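Local coordinates for protein pyruvate kinase 1 (Trypanosoma brucei brucei, PDB 4KCT) that transfers phosphate from phosphoenolpyruvate to ADP, giving pyruvate and ATP, and also has an intrinsic oxaloacetate decarboxylase activity, at residues Asn365-Leu370 and Ser411-Asn416. Residues are numbered along the deposited sequence; the frame is centred on the assembly and turned at random.
Sequences NSIKNL and SKYRPN
In pyruvate kinase, helix 362-369 rests its Ile367 on segment 411-416 of the alpha/beta domain, where Lys412, Tyr413 and Arg414 receive it. The case illustrates how one branched side chain can carry most of the joint between a helix and a neighbouring turn, with a ring edge adding a second point of touch. Ile367 CD1 lies 3.3 Å from Lys412 O, a close apolar-to-polar approach, and 3.8 Å from Arg414 CG, so this branch meets the backbone and the aliphatic root of the arginine. The other branch, CG2, is anti to the backbone N (chi1 of -67° places CG1 beside that N instead); it approaches Tyr413 CE1 obliquely at 4.0 Å and also touches Lys412 CE. The same ring reaches the helix backbone, with Lys368 CA in its plane at the edge, 3.8 Å from Tyr413 CE1. Lys368 CB adds to this contact before the rest of its chain leads away.

Polar bonds organise the receiving turn from within. Ser411 O accepts Arg414 N at 2.9 Å and Arg414 NH2 at 3.1 Å, the two donors arriving from opposite faces of the carbonyl plane. The second bond lies close to the guanidinium plane and has an N-H...O angle of 158°. The bend at chi2 (-35°) helps fold the arginine back to that carbonyl, while Gly324 O binds NH1 and Asp326 forms a salt bridge with NH2. Glu379 takes both Lys412 NZ, as a salt bridge, and Tyr413 OH; Leu4 of a neighbouring subunit also packs on Ile367. The segments therefore meet by van der Waals packing alone, including a methyl against a carbonyl oxygen, while the charged and hydroxyl ends of the receiving side chains are satisfied around it, a division that probably holds their aliphatic and aromatic parts in place against the isoleucine.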
loop_
_atom_site.group_PDB
_atom_site.type_symbol
_atom_site.label_atom_id
_atom_site.label_comp_id
_atom_site.label_asym_id
_atom_site.label_seq_id
_atom_site.Cartn_x
_atom_site.Cartn_y
_atom_site.Cartn_z
ATOM N N ASN A 365 10.142 5.943 -4.056
ATOM C CA ASN A 365 8.721 6.127 -3.718
ATOM C C ASN A 365 8.509 6.628 -2.288
ATOM O O ASN A 365 7.674 7.525 -2.047
ATOM C CB ASN A 365 7.953 4.823 -3.950
ATOM C CG ASN A 365 7.687 4.573 -5.433
ATOM O OD1 ASN A 365 7.371 5.498 -6.169
ATOM N ND2 ASN A 365 7.998 3.381 -5.892
ATOM N N SER A 366 9.254 6.075 -1.343
ATOM C CA SER A 366 9.108 6.482 0.076
ATOM C C SER A 366 9.527 7.930 0.279
ATOM O O SER A 366 8.852 8.702 0.992
ATOM C CB SER A 366 9.927 5.580 1.001
ATOM O OG SER A 366 9.467 4.251 0.963
ATOM N N ILE A 367 10.637 8.310 -0.336
ATOM C CA ILE A 367 11.101 9.704 -0.266
ATOM C C ILE A 367 10.122 10.677 -0.932
ATOM O O ILE A 367 9.745 11.669 -0.337
ATOM C CB ILE A 367 12.516 9.866 -0.878
ATOM C CG1 ILE A 367 13.542 9.130 0.004
ATOM C CG2 ILE A 367 12.887 11.355 -1.036
ATOM C CD1 ILE A 367 14.833 8.817 -0.711
ATOM N N LYS A 368 9.692 10.365 -2.149
ATOM C CA LYS A 368 8.739 11.216 -2.860
ATOM C C LYS A 368 7.416 11.382 -2.094
ATOM O O LYS A 368 6.864 12.484 -2.014
ATOM C CB LYS A 368 8.464 10.650 -4.259
ATOM C CG LYS A 368 7.685 11.608 -5.140
ATOM C CD LYS A 368 7.709 11.178 -6.606
ATOM C CE LYS A 368 6.437 10.447 -6.982
ATOM N NZ LYS A 368 6.422 9.068 -6.417
ATOM N N ASN A 369 6.947 10.303 -1.483
ATOM C CA ASN A 369 5.664 10.329 -0.752
ATOM C C ASN A 369 5.689 11.193 0.517
ATOM O O ASN A 369 4.643 11.560 1.046
ATOM C CB ASN A 369 5.216 8.894 -0.395
ATOM C CG ASN A 369 4.774 8.096 -1.623
ATOM O OD1 ASN A 369 4.549 8.659 -2.693
ATOM N ND2 ASN A 369 4.733 6.773 -1.488
ATOM N N LEU A 370 6.876 11.531 1.010
ATOM C CA LEU A 370 6.947 12.374 2.196
ATOM C C LEU A 370 7.186 13.857 1.888
ATOM O O LEU A 370 7.327 14.655 2.795
ATOM C CB LEU A 370 8.018 11.848 3.162
ATOM C CG LEU A 370 7.604 10.500 3.809
ATOM C CD1 LEU A 370 8.796 9.838 4.502
ATOM C CD2 LEU A 370 6.466 10.751 4.824
ATOM N N SER A 411 20.135 13.145 -6.798
ATOM C CA SER A 411 20.584 12.079 -5.879
ATOM C C SER A 411 19.593 11.842 -4.734
ATOM O O SER A 411 19.432 10.712 -4.257
ATOM C CB SER A 411 21.985 12.406 -5.311
ATOM O OG SER A 411 22.450 11.327 -4.490
ATOM N N LYS A 412 18.893 12.896 -4.323
ATOM C CA LYS A 412 17.918 12.772 -3.246
ATOM C C LYS A 412 16.896 11.655 -3.591
ATOM O O LYS A 412 16.403 10.950 -2.696
ATOM C CB LYS A 412 17.189 14.112 -3.059
ATOM C CG LYS A 412 15.927 14.027 -2.236
ATOM C CD LYS A 412 15.325 15.437 -2.038
ATOM C CE LYS A 412 14.121 15.367 -1.097
ATOM N NZ LYS A 412 13.553 16.721 -0.847
ATOM N N TYR A 413 16.572 11.513 -4.876
ATOM C CA TYR A 413 15.540 10.542 -5.296
ATOM C C TYR A 413 16.113 9.171 -5.644
ATOM O O TYR A 413 15.366 8.246 -5.973
ATOM C CB TYR A 413 14.670 11.109 -6.433
ATOM C CG TYR A 413 13.739 12.184 -5.920
ATOM C CD1 TYR A 413 12.585 11.831 -5.190
ATOM C CD2 TYR A 413 14.170 13.508 -5.845
ATOM C CE1 TYR A 413 11.772 12.811 -4.609
ATOM C CE2 TYR A 413 13.398 14.478 -5.200
ATOM C CZ TYR A 413 12.216 14.110 -4.566
ATOM O OH TYR A 413 11.472 15.062 -3.891
ATOM N N ARG A 414 17.407 8.991 -5.375
ATOM C CA ARG A 414 17.987 7.650 -5.305
ATOM C C ARG A 414 17.782 6.841 -6.616
ATOM O O ARG A 414 17.216 5.754 -6.590
ATOM C CB ARG A 414 17.392 6.883 -4.110
ATOM C CG ARG A 414 17.781 7.447 -2.714
ATOM C CD ARG A 414 19.193 7.986 -2.701
ATOM N NE ARG A 414 19.819 7.996 -1.359
ATOM C CZ ARG A 414 20.725 8.899 -0.963
ATOM N NH1 ARG A 414 21.385 8.728 0.191
ATOM N NH2 ARG A 414 21.086 9.895 -1.785
ATOM N N PRO A 415 18.202 7.392 -7.763
ATOM C CA PRO A 415 18.216 6.547 -8.957
ATOM C C PRO A 415 19.129 5.324 -8.767
ATOM O O PRO A 415 19.988 5.319 -7.864
ATOM C CB PRO A 415 18.794 7.482 -10.044
ATOM C CG PRO A 415 19.615 8.485 -9.296
ATOM C CD PRO A 415 18.851 8.698 -7.992
ATOM N N ASN A 416 18.990 4.310 -9.637
ATOM C CA ASN A 416 19.855 3.135 -9.513
ATOM C C ASN A 416 21.063 3.209 -10.472
ATOM O O ASN A 416 21.778 2.234 -10.637
ATOM C CB ASN A 416 19.066 1.840 -9.707
ATOM C CG ASN A 416 18.530 1.701 -11.110
ATOM O OD1 ASN A 416 18.922 2.459 -11.997
ATOM N ND2 ASN A 416 17.747 0.642 -11.357
#